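Local coordinates for probable mannosyltransferase KTR4 (Saccharomyces cerevisiae, PDB 5A07), which is a probable mannosyltransferase with a GT-A-type fold, whose lumenal part holds guanosine-5'-diphosphate and a manganese ion in this model, at residues V45-S48 with I49-L53; E129-N133 with F134-Y138; F246-M249 with N250-K254; S425-E428 with E429-E432. One frame throughout, in Å; residues are numbered along the deposited sequence.

All four contacts are local, each made within one continuous stretch, and they follow one another along the chain without nesting or crossing. Contact 1 is a run of side chains along helix 43-53, near the start of the modelled chain. Contact 2 closes the turn that carries the chain from helix 116-131 into strand 138-142, and contact 3 ends helix 245-251 just ahead of strand 256-262. Contact 4 opens the short helix 428-431 close to the C terminus. Contacts 2 and 3 touch, through Tyr136 and Phe246. Contacts 3 and 4 come within about 4 Å at their nearest atoms without touching, and contacts 1 and 2 lie on opposite sides of the chain's centre.

Contact 1 of 4, residues V45-S48 with I49-L53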
loop_
_atom_site.group_PDB
_atom_site.type_symbol
_atom_site.label_atom_id
_atom_site.label_comp_id
_atom_site.label_asym_id
_atom_site.label_seq_id
_atom_site.Cartn_x
_atom_site.Cartn_y
_atom_site.Cartn_z
ATOM N N VAL B 45 -15.790 25.109 -3.421
ATOM C CA VAL B 45 -15.237 23.765 -3.645
ATOM C C VAL B 45 -14.517 23.299 -2.397
ATOM O O VAL B 45 -14.843 22.244 -1.851
ATOM C CB VAL B 45 -14.318 23.780 -4.858
ATOM C CG1 VAL B 45 -13.565 22.480 -4.966
ATOM C CG2 VAL B 45 -15.162 24.019 -6.119
ATOM N N LEU B 46 -13.645 24.154 -1.873
ATOM C CA LEU B 46 -12.927 23.851 -0.670
ATOM C C LEU B 46 -13.797 23.682 0.516
ATOM O O LEU B 46 -13.597 22.741 1.272
ATOM C CB LEU B 46 -11.899 24.932 -0.376
ATOM C CG LEU B 46 -11.168 24.788 0.974
ATOM C CD1 LEU B 46 -10.208 23.600 0.897
ATOM C CD2 LEU B 46 -10.413 26.041 1.431
ATOM N N ASP B 47 -14.765 24.568 0.726
ATOM C CA ASP B 47 -15.705 24.366 1.835
ATOM C C ASP B 47 -16.399 23.030 1.692
ATOM O O ASP B 47 -16.627 22.344 2.642
ATOM C CB ASP B 47 -16.778 25.496 1.924
ATOM C CG ASP B 47 -17.785 25.285 3.101
ATOM O OD1 ASP B 47 -17.383 25.489 4.274
ATOM O OD2 ASP B 47 -18.981 24.910 2.870
ATOM N N SER B 48 -16.817 22.695 0.496
ATOM C CA SER B 48 -17.497 21.422 0.334
ATOM C C SER B 48 -16.550 20.209 0.726
ATOM O O SER B 48 -16.971 19.274 1.393
ATOM C CB SER B 48 -17.938 21.312 -1.116
ATOM O OG SER B 48 -18.036 19.958 -1.490
ATOM N N ILE B 49 -15.272 20.286 0.348
ATOM C CA ILE B 49 -14.325 19.223 0.719
ATOM C C ILE B 49 -14.150 19.163 2.215
ATOM O O ILE B 49 -14.251 18.076 2.838
ATOM C CB ILE B 49 -12.990 19.417 0.023
ATOM C CG1 ILE B 49 -13.203 19.160 -1.492
ATOM C CG2 ILE B 49 -11.966 18.459 0.636
ATOM C CD1 ILE B 49 -12.017 19.517 -2.348
ATOM N N MET B 50 -13.970 20.346 2.833
ATOM C CA MET B 50 -13.863 20.413 4.295
ATOM C C MET B 50 -15.088 19.925 5.044
ATOM O O MET B 50 -14.943 19.286 6.076
ATOM C CB MET B 50 -13.459 21.806 4.797
ATOM C CG MET B 50 -12.127 22.253 4.231
ATOM S SD MET B 50 -10.712 21.176 4.653
ATOM C CE MET B 50 -10.665 21.473 6.385
ATOM N N ASP B 51 -16.274 20.162 4.512
ATOM C CA ASP B 51 -17.472 19.649 5.145
ATOM C C ASP B 51 -17.425 18.125 5.098
ATOM O O ASP B 51 -17.696 17.472 6.097
ATOM C CB ASP B 51 -18.757 20.107 4.394
ATOM C CG ASP B 51 -19.084 21.604 4.608
ATOM O OD1 ASP B 51 -18.636 22.187 5.606
ATOM O OD2 ASP B 51 -19.810 22.174 3.772
ATOM N N ARG B 52 -17.108 17.567 3.944
ATOM C CA ARG B 52 -17.077 16.085 3.858
ATOM C C ARG B 52 -16.029 15.508 4.797
ATOM O O ARG B 52 -16.270 14.489 5.410
ATOM C CB ARG B 52 -16.764 15.637 2.442
ATOM C CG ARG B 52 -18.026 15.619 1.631
ATOM C CD ARG B 52 -17.844 16.310 0.321
ATOM N NE ARG B 52 -17.130 15.515 -0.652
ATOM C CZ ARG B 52 -16.517 16.029 -1.724
ATOM N NH1 ARG B 52 -16.492 17.357 -1.988
ATOM N NH2 ARG B 52 -15.920 15.205 -2.543
ATOM N N LEU B 53 -14.909 16.196 4.966
ATOM C CA LEU B 53 -13.817 15.647 5.821
ATOM C C LEU B 53 -14.140 15.714 7.303
ATOM O O LEU B 53 -13.455 15.083 8.104
ATOM C CB LEU B 53 -12.532 16.357 5.568
ATOM C CG LEU B 53 -11.901 16.028 4.228
ATOM C CD1 LEU B 53 -10.636 16.840 4.080
ATOM C CD2 LEU B 53 -11.627 14.563 4.085
HETATM O O HOH W 1 -19.616 24.736 5.863
#
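Met50 N donates to Leu46 O at 2.9 Å and 174°, the straightest of the backbone bonds that make this a regular alpha helix. Arg52 adds a side-chain bond, reaching back one helical turn to Ser48, where its NH1 donates to the serine OG at 3.1 Å. This bond is bent, 138° at the hydrogen, and the hydroxyl lies at the edge of the guanidinium, near its plane. Bends at chi2 and chi3 fold the arginine chain over Ser48, with CD close to the serine carbonyl oxygen. Serine suits the place because its short side chain leaves OG where an arginine four residues on can find it.

On the exposed side, Asp47 and Asp51 bring two carboxylates together, OD2 to OD2 at 3.0 Å, with their planes 87° apart. Such a pair of like charges should be costly, and it may raise the proton affinity of one of them. A water bridging the other two oxygens may ease this, lying 2.8 Å from Asp47 OD1 and 2.7 Å from Asp51 OD1.

The packing is apolar. Leu46 and Met50 lie side by side, pointing the same way, with Leu46 CD1 4.1 Å from Met50 CG. Val45 CG1 comes 4.2 Å from Ile49 CD1, the two residues being four apart and so on the same face of the helix.

These apolar residues fasten helix 43-53 to its surroundings: Leu46 and Ile49 rest on Leu287, Met50 meets Val280 of helix 272-282, and Ile49 and Leu53 both reach Phe293 of helix 293-297.

Contact 2 of 4, residues E129-N133 with F134-Y138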
loop_
_atom_site.group_PDB
_atom_site.type_symbol
_atom_site.label_atom_id
_atom_site.label_comp_id
_atom_site.label_asym_id
_atom_site.label_seq_id
_atom_site.Cartn_x
_atom_site.Cartn_y
_atom_site.Cartn_z
ATOM N N GLU B 129 5.924 -15.378 -12.383
ATOM C CA GLU B 129 4.653 -14.853 -12.828
ATOM C C GLU B 129 4.802 -13.570 -13.637
ATOM O O GLU B 129 3.861 -13.157 -14.294
ATOM C CB GLU B 129 3.737 -14.563 -11.625
ATOM C CG GLU B 129 3.427 -15.789 -10.751
ATOM C CD GLU B 129 2.881 -17.046 -11.518
ATOM O OE1 GLU B 129 2.255 -16.901 -12.579
ATOM O OE2 GLU B 129 3.167 -18.213 -11.072
ATOM N N TYR B 130 5.949 -12.910 -13.531
ATOM C CA TYR B 130 6.158 -11.599 -14.161
ATOM C C TYR B 130 7.558 -11.298 -14.692
ATOM O O TYR B 130 7.787 -11.169 -15.930
ATOM C CB TYR B 130 5.714 -10.469 -13.219
ATOM C CG TYR B 130 5.978 -9.083 -13.821
ATOM C CD1 TYR B 130 5.273 -8.643 -14.922
ATOM C CD2 TYR B 130 6.963 -8.256 -13.336
ATOM C CE1 TYR B 130 5.495 -7.425 -15.492
ATOM C CE2 TYR B 130 7.227 -6.975 -13.907
ATOM C CZ TYR B 130 6.476 -6.586 -14.992
ATOM O OH TYR B 130 6.641 -5.359 -15.565
ATOM N N ASN B 131 8.492 -11.181 -13.786
ATOM C CA ASN B 131 9.734 -10.523 -14.107
ATOM C C ASN B 131 10.695 -11.279 -15.023
ATOM O O ASN B 131 11.539 -10.669 -15.606
ATOM C CB ASN B 131 10.451 -10.048 -12.838
ATOM C CG ASN B 131 11.363 -8.822 -13.095
ATOM O OD1 ASN B 131 11.085 -7.984 -13.939
ATOM N ND2 ASN B 131 12.525 -8.808 -12.424
ATOM N N LYS B 132 10.529 -12.591 -15.188
ATOM C CA LYS B 132 11.398 -13.334 -16.073
ATOM C C LYS B 132 11.195 -12.856 -17.494
ATOM O O LYS B 132 12.093 -12.998 -18.299
ATOM C CB LYS B 132 11.149 -14.833 -15.994
ATOM C CG LYS B 132 9.840 -15.283 -16.655
ATOM C CD LYS B 132 9.611 -16.768 -16.456
ATOM C CE LYS B 132 8.304 -17.204 -17.105
ATOM N NZ LYS B 132 8.135 -18.650 -16.793
ATOM N N ASN B 133 10.058 -12.241 -17.783
ATOM C CA ASN B 133 9.823 -11.736 -19.128
ATOM C C ASN B 133 10.098 -10.261 -19.346
ATOM O O ASN B 133 9.980 -9.781 -20.474
ATOM C CB ASN B 133 8.368 -12.062 -19.548
ATOM C CG ASN B 133 8.152 -13.515 -19.711
ATOM O OD1 ASN B 133 9.026 -14.195 -20.192
ATOM N ND2 ASN B 133 7.082 -14.021 -19.203
ATOM N N PHE B 134 10.454 -9.542 -18.292
ATOM C CA PHE B 134 10.677 -8.111 -18.365
ATOM C C PHE B 134 12.026 -7.662 -17.821
ATOM O O PHE B 134 12.540 -6.685 -18.259
ATOM C CB PHE B 134 9.502 -7.376 -17.733
ATOM C CG PHE B 134 8.267 -7.536 -18.511
ATOM C CD1 PHE B 134 8.039 -6.733 -19.617
ATOM C CD2 PHE B 134 7.334 -8.500 -18.201
ATOM C CE1 PHE B 134 6.929 -6.913 -20.436
ATOM C CE2 PHE B 134 6.230 -8.688 -19.015
ATOM C CZ PHE B 134 5.994 -7.899 -20.132
ATOM N N GLY B 135 12.547 -8.341 -16.802
ATOM C CA GLY B 135 13.921 -8.171 -16.330
ATOM C C GLY B 135 14.246 -6.914 -15.605
ATOM O O GLY B 135 15.367 -6.449 -15.665
ATOM N N TYR B 136 13.283 -6.344 -14.873
ATOM C CA TYR B 136 13.562 -5.192 -14.032
ATOM C C TYR B 136 14.548 -5.609 -12.954
ATOM O O TYR B 136 14.517 -6.741 -12.406
ATOM C CB TYR B 136 12.250 -4.587 -13.442
ATOM C CG TYR B 136 11.556 -3.747 -14.545
ATOM C CD1 TYR B 136 11.994 -2.459 -14.822
ATOM C CD2 TYR B 136 10.531 -4.249 -15.334
ATOM C CE1 TYR B 136 11.444 -1.699 -15.852
ATOM C CE2 TYR B 136 9.986 -3.510 -16.374
ATOM C CZ TYR B 136 10.479 -2.242 -16.649
ATOM O OH TYR B 136 9.946 -1.504 -17.631
ATOM N N PRO B 137 15.381 -4.690 -12.542
ATOM C CA PRO B 137 16.352 -4.954 -11.493
ATOM C C PRO B 137 15.797 -4.981 -10.094
ATOM O O PRO B 137 14.671 -4.546 -9.850
ATOM C CB PRO B 137 17.276 -3.722 -11.556
ATOM C CG PRO B 137 16.435 -2.645 -12.148
ATOM C CD PRO B 137 15.440 -3.322 -13.057
ATOM N N TYR B 138 16.543 -5.623 -9.205
ATOM C CA TYR B 138 16.220 -5.641 -7.786
ATOM C C TYR B 138 17.109 -4.750 -6.992
ATOM O O TYR B 138 18.350 -4.789 -7.129
ATOM C CB TYR B 138 16.344 -7.046 -7.211
ATOM C CG TYR B 138 15.348 -8.032 -7.774
ATOM C CD1 TYR B 138 15.607 -8.648 -9.008
ATOM C CD2 TYR B 138 14.201 -8.399 -7.091
ATOM C CE1 TYR B 138 14.696 -9.578 -9.560
ATOM C CE2 TYR B 138 13.285 -9.306 -7.646
ATOM C CZ TYR B 138 13.542 -9.879 -8.868
ATOM O OH TYR B 138 12.653 -10.768 -9.443
#
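The carbonyl oxygen of Asn131 receives two backbone N-H groups, from Phe134 N at 3.1 Å and from Gly135 N at 2.8 Å. They arrive differently: the glycine donor lies in the carbonyl plane, whereas the phenylalanine donor stands well above it. The side chain of the same residue holds the next part of the turn. With CG anti to the backbone N (chi1 -153°), its amide is carried forward to Tyr136, where OD1 accepts from Tyr136 N at 2.9 Å and ND2 donates to Tyr136 O, also at 2.9 Å. This second bond meets a lone pair of the carbonyl and lies in the amide plane. Asparagine suits the place because one flat group offers an acceptor and a donor side by side, matching the N-H and C=O of a single residue; ND2 also bonds to Glu127.

The turn belongs to a beta-alpha-beta crossover, in which strand 105-110, helix 116-131 and strand 138-142 succeed one another and the two strands pair in parallel. Gly135, with phi 72°, takes the positive backbone angle that glycine tolerates easily as the chain reverses.

Aromatic rings pack beside the turn. Those of Tyr130 and Phe134 are nearly parallel, 17° between planes, but slid apart so that they barely overlap; the nearest carbons are Tyr130 CE1 and Phe134 CD2, 3.4 Å apart. Tyr130 OH lies 3.9 Å from Tyr136 CE2 and bonds to Val245 N. Tyr136 OH bonds to Asp244, and its ring meets Phe246 edge-to-face.

Contact 3 of 4, residues F246-M249 with N250-K254; sequences FQFM and NKNDK
The carbonyl oxygen of Phe248 accepts two bonds from Asn252. One is the backbone bond from Asn252 N; the other comes from the side chain, ND2 to Phe248 O at 3.0 Å. In this second bond the donor sits on a lone pair of the carbonyl, and Phe248 O in turn lies close to the plane of the Asn252 amide. The asparagine CG stands beside its backbone N (chi1 -63°), which turns the amide back over the last helical turn. Asparagine fits here because its short amide can fold back to the carbonyl four residues earlier and add a second donor; ND2 bonds to Asn91 OD1 as well.

Further backbone bonds carry the helix to its end, where a Schellman motif closes it. Lys254 N reaches back to Met249 O at 2.9 Å, meeting a lone pair in the carbonyl plane, while the inner bond from Asp253 N to Asn250 O is weak at 3.3 Å. Asp253 is the C-prime residue, and its phi of 54° reverses the chain and sends it toward strand 256-262.

Van der Waals contacts accompany these bonds. The Asn252 amide approaches the ring of Phe248, whose plane is inclined 34° to it, with ND2 3.4 Å from CD1. Met249, bent at chi2 and chi3, crosses Lys254 at about a right angle and brings CE within 3.8 Å of Lys254 CB. The aliphatic part of the lysine thus pairs with a flexible thioether, while NZ is carried away to bond to Ser369 O. Met249 also touches Ile323 of strand 322-325 and Tyr227 of strand 227-230.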
loop_
_atom_site.group_PDB
_atom_site.type_symbol
_atom_site.label_atom_id
_atom_site.label_comp_id
_atom_site.label_asym_id
_atom_site.label_seq_id
_atom_site.Cartn_x
_atom_site.Cartn_y
_atom_site.Cartn_z
ATOM N N PHE B 246 5.177 -1.303 -14.975
ATOM C CA PHE B 246 5.615 0.112 -14.889
ATOM C C PHE B 246 5.217 0.918 -16.115
ATOM O O PHE B 246 4.784 2.073 -15.991
ATOM C CB PHE B 246 7.119 0.230 -14.649
ATOM C CG PHE B 246 7.625 -0.415 -13.400
ATOM C CD1 PHE B 246 6.979 -0.290 -12.210
ATOM C CD2 PHE B 246 8.842 -1.051 -13.390
ATOM C CE1 PHE B 246 7.502 -0.805 -11.053
ATOM C CE2 PHE B 246 9.351 -1.605 -12.211
ATOM C CZ PHE B 246 8.664 -1.470 -11.040
ATOM N N GLN B 247 5.339 0.349 -17.277
ATOM C CA GLN B 247 4.933 1.080 -18.515
ATOM C C GLN B 247 3.421 1.269 -18.556
ATOM O O GLN B 247 2.971 2.272 -19.068
ATOM C CB GLN B 247 5.438 0.392 -19.825
ATOM C CG GLN B 247 6.956 0.357 -19.941
ATOM C CD GLN B 247 7.612 1.717 -20.209
ATOM O OE1 GLN B 247 7.136 2.726 -19.778
ATOM N NE2 GLN B 247 8.727 1.708 -20.940
ATOM N N PHE B 248 2.635 0.298 -18.053
ATOM C CA PHE B 248 1.222 0.490 -17.927
ATOM C C PHE B 248 0.901 1.674 -17.044
ATOM O O PHE B 248 0.071 2.543 -17.384
ATOM C CB PHE B 248 0.537 -0.777 -17.411
ATOM C CG PHE B 248 -0.846 -0.549 -16.948
ATOM C CD1 PHE B 248 -1.894 -0.564 -17.842
ATOM C CD2 PHE B 248 -1.107 -0.277 -15.595
ATOM C CE1 PHE B 248 -3.201 -0.286 -17.445
ATOM C CE2 PHE B 248 -2.420 -0.038 -15.162
ATOM C CZ PHE B 248 -3.470 -0.016 -16.093
ATOM N N MET B 249 1.611 1.782 -15.937
ATOM C CA MET B 249 1.383 2.908 -14.997
ATOM C C MET B 249 1.674 4.245 -15.700
ATOM O O MET B 249 0.924 5.229 -15.580
ATOM C CB MET B 249 2.301 2.837 -13.767
ATOM C CG MET B 249 2.288 1.596 -12.899
ATOM S SD MET B 249 0.747 1.428 -12.112
ATOM C CE MET B 249 0.987 2.577 -10.724
ATOM N N ASN B 250 2.802 4.288 -16.346
ATOM C CA ASN B 250 3.245 5.502 -16.988
ATOM C C ASN B 250 2.300 5.902 -18.125
ATOM O O ASN B 250 1.847 7.057 -18.197
ATOM C CB ASN B 250 4.651 5.299 -17.558
ATOM C CG ASN B 250 5.265 6.597 -17.957
ATOM O OD1 ASN B 250 5.661 7.382 -17.133
ATOM N ND2 ASN B 250 5.235 6.863 -19.225
ATOM N N LYS B 251 2.002 4.961 -19.021
ATOM C CA LYS B 251 1.160 5.243 -20.136
ATOM C C LYS B 251 -0.280 5.606 -19.751
ATOM O O LYS B 251 -0.938 6.283 -20.503
ATOM C CB LYS B 251 1.166 4.075 -21.125
ATOM C CG LYS B 251 0.719 4.438 -22.495
ATOM C CD LYS B 251 1.695 5.377 -23.237
ATOM C CE LYS B 251 1.018 6.092 -24.415
ATOM N NZ LYS B 251 0.501 5.101 -25.398
ATOM N N ASN B 252 -0.791 5.153 -18.614
ATOM C CA ASN B 252 -2.154 5.446 -18.200
ATOM C C ASN B 252 -2.260 6.418 -17.018
ATOM O O ASN B 252 -3.281 6.501 -16.365
ATOM C CB ASN B 252 -2.892 4.120 -17.975
ATOM C CG ASN B 252 -2.991 3.317 -19.257
ATOM O OD1 ASN B 252 -3.837 3.587 -20.095
ATOM N ND2 ASN B 252 -2.017 2.408 -19.506
ATOM N N ASP B 253 -1.164 7.111 -16.735
ATOM C CA ASP B 253 -1.077 8.132 -15.691
ATOM C C ASP B 253 -1.517 7.670 -14.319
ATOM O O ASP B 253 -2.190 8.376 -13.593
ATOM C CB ASP B 253 -1.816 9.425 -16.138
ATOM C CG ASP B 253 -1.115 10.081 -17.358
ATOM O OD1 ASP B 253 0.135 10.052 -17.408
ATOM O OD2 ASP B 253 -1.810 10.555 -18.255
ATOM N N LYS B 254 -1.052 6.477 -13.921
ATOM C CA LYS B 254 -1.283 5.987 -12.613
ATOM C C LYS B 254 -0.082 6.213 -11.739
ATOM O O LYS B 254 1.044 5.889 -12.106
ATOM C CB LYS B 254 -1.629 4.494 -12.646
ATOM C CG LYS B 254 -2.702 4.156 -13.647
ATOM C CD LYS B 254 -4.008 4.850 -13.371
ATOM C CE LYS B 254 -5.043 4.367 -14.406
ATOM N NZ LYS B 254 -6.235 5.183 -14.139
#

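Contact 4 of 4, residues S425-E428 with E429-E432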
loop_
_atom_site.group_PDB
_atom_site.type_symbol
_atom_site.label_atom_id
_atom_site.label_comp_id
_atom_site.label_asym_id
_atom_site.label_seq_id
_atom_site.Cartn_x
_atom_site.Cartn_y
_atom_site.Cartn_z
ATOM N N SER B 425 -14.827 5.082 -4.975
ATOM C CA SER B 425 -13.626 5.627 -5.519
ATOM C C SER B 425 -13.439 5.287 -6.947
ATOM O O SER B 425 -12.612 5.899 -7.587
ATOM C CB SER B 425 -12.368 5.178 -4.794
ATOM O OG SER B 425 -12.408 5.548 -3.460
ATOM N N MET B 426 -14.159 4.326 -7.475
ATOM C CA MET B 426 -13.948 3.952 -8.860
ATOM C C MET B 426 -15.017 4.562 -9.779
ATOM O O MET B 426 -16.189 4.283 -9.610
ATOM C CB MET B 426 -13.921 2.436 -8.990
ATOM C CG MET B 426 -12.696 1.775 -8.256
ATOM S SD MET B 426 -12.747 -0.025 -8.258
ATOM C CE MET B 426 -12.302 -0.432 -9.914
ATOM N N SER B 427 -14.595 5.334 -10.765
ATOM C CA SER B 427 -15.559 5.782 -11.782
ATOM C C SER B 427 -15.642 4.780 -12.901
ATOM O O SER B 427 -14.945 3.741 -12.891
ATOM C CB SER B 427 -15.143 7.127 -12.320
ATOM O OG SER B 427 -13.945 6.994 -13.083
ATOM N N GLU B 428 -16.454 5.109 -13.916
ATOM C CA GLU B 428 -16.708 4.198 -15.075
ATOM C C GLU B 428 -15.378 3.710 -15.705
ATOM O O GLU B 428 -15.244 2.543 -15.995
ATOM C CB GLU B 428 -17.643 4.854 -16.178
ATOM C CG GLU B 428 -17.099 6.146 -16.741
ATOM C CD GLU B 428 -18.111 7.245 -17.252
ATOM O OE1 GLU B 428 -18.820 7.850 -16.414
ATOM O OE2 GLU B 428 -18.088 7.550 -18.495
ATOM N N GLU B 429 -14.396 4.582 -15.826
ATOM C CA GLU B 429 -13.169 4.240 -16.534
ATOM C C GLU B 429 -12.383 3.196 -15.669
ATOM O O GLU B 429 -11.734 2.296 -16.170
ATOM C CB GLU B 429 -12.344 5.483 -16.801
ATOM C CG GLU B 429 -13.081 6.584 -17.606
ATOM C CD GLU B 429 -13.870 7.702 -16.761
ATOM O OE1 GLU B 429 -14.355 7.498 -15.583
ATOM O OE2 GLU B 429 -14.040 8.845 -17.301
ATOM N N GLU B 430 -12.491 3.285 -14.359
ATOM C CA GLU B 430 -11.827 2.253 -13.481
ATOM C C GLU B 430 -12.664 0.985 -13.452
ATOM O O GLU B 430 -12.157 -0.114 -13.570
ATOM C CB GLU B 430 -11.620 2.787 -12.081
ATOM C CG GLU B 430 -10.628 3.906 -11.946
ATOM C CD GLU B 430 -11.184 5.269 -12.481
ATOM O OE1 GLU B 430 -12.230 5.667 -11.950
ATOM O OE2 GLU B 430 -10.532 5.901 -13.372
ATOM N N LEU B 431 -13.962 1.153 -13.289
ATOM C CA LEU B 431 -14.832 0.008 -13.173
ATOM C C LEU B 431 -14.741 -0.835 -14.411
ATOM O O LEU B 431 -14.927 -2.062 -14.267
ATOM C CB LEU B 431 -16.325 0.383 -12.956
ATOM C CG LEU B 431 -16.641 1.108 -11.686
ATOM C CD1 LEU B 431 -18.077 1.665 -11.743
ATOM C CD2 LEU B 431 -16.535 0.164 -10.483
ATOM N N GLU B 432 -14.496 -0.245 -15.577
ATOM C CA GLU B 432 -14.452 -0.983 -16.849
ATOM C C GLU B 432 -13.072 -1.333 -17.373
ATOM O O GLU B 432 -12.874 -1.820 -18.481
ATOM C CB GLU B 432 -15.320 -0.239 -17.880
ATOM C CG GLU B 432 -16.803 -0.172 -17.334
ATOM C CD GLU B 432 -17.816 0.601 -18.247
ATOM O OE1 GLU B 432 -17.503 0.816 -19.451
ATOM O OE2 GLU B 432 -18.927 0.962 -17.779
HETATM O O HOH W 2 -12.214 7.317 -10.035
HETATM O O HOH W 3 -11.210 7.982 -14.396
#
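Two torsions bring Ser427 and Glu430 together. OG of Ser427 stands between its backbone N and carbonyl carbon (chi1 69°), which turns it toward the carboxylates of Glu429 and Glu430, and Glu430 bends at chi2 (74°) so that its carboxylate folds back to the start of the helix. There Glu430 OE1 accepts from Ser427 N at 2.7 Å. With Ser427 at the N-cap and Glu430 three residues on, this is the glutamate half of a capping box. Both residue types suit a helix start, since a carboxylate there can accept a backbone N-H, and its charge is probably favoured by the helix dipole. Ser427 OG lies beside both carboxylates, 2.6 Å from Glu429 OE1. The first helical turn is closed by a straight bond from Leu431 N to Ser427 O at 2.8 Å.

Outside the cap, Met426 CB meets Leu431 CD2 at 3.8 Å. This pair, spanning the residue before the cap and the fourth of the helix, forms a hydrophobic staple.

The junction separates helix 418-425 from helix 428-431; Ser425 rests on Ala292, and Glu430 touches Ser369, in the loop before strand 371-373.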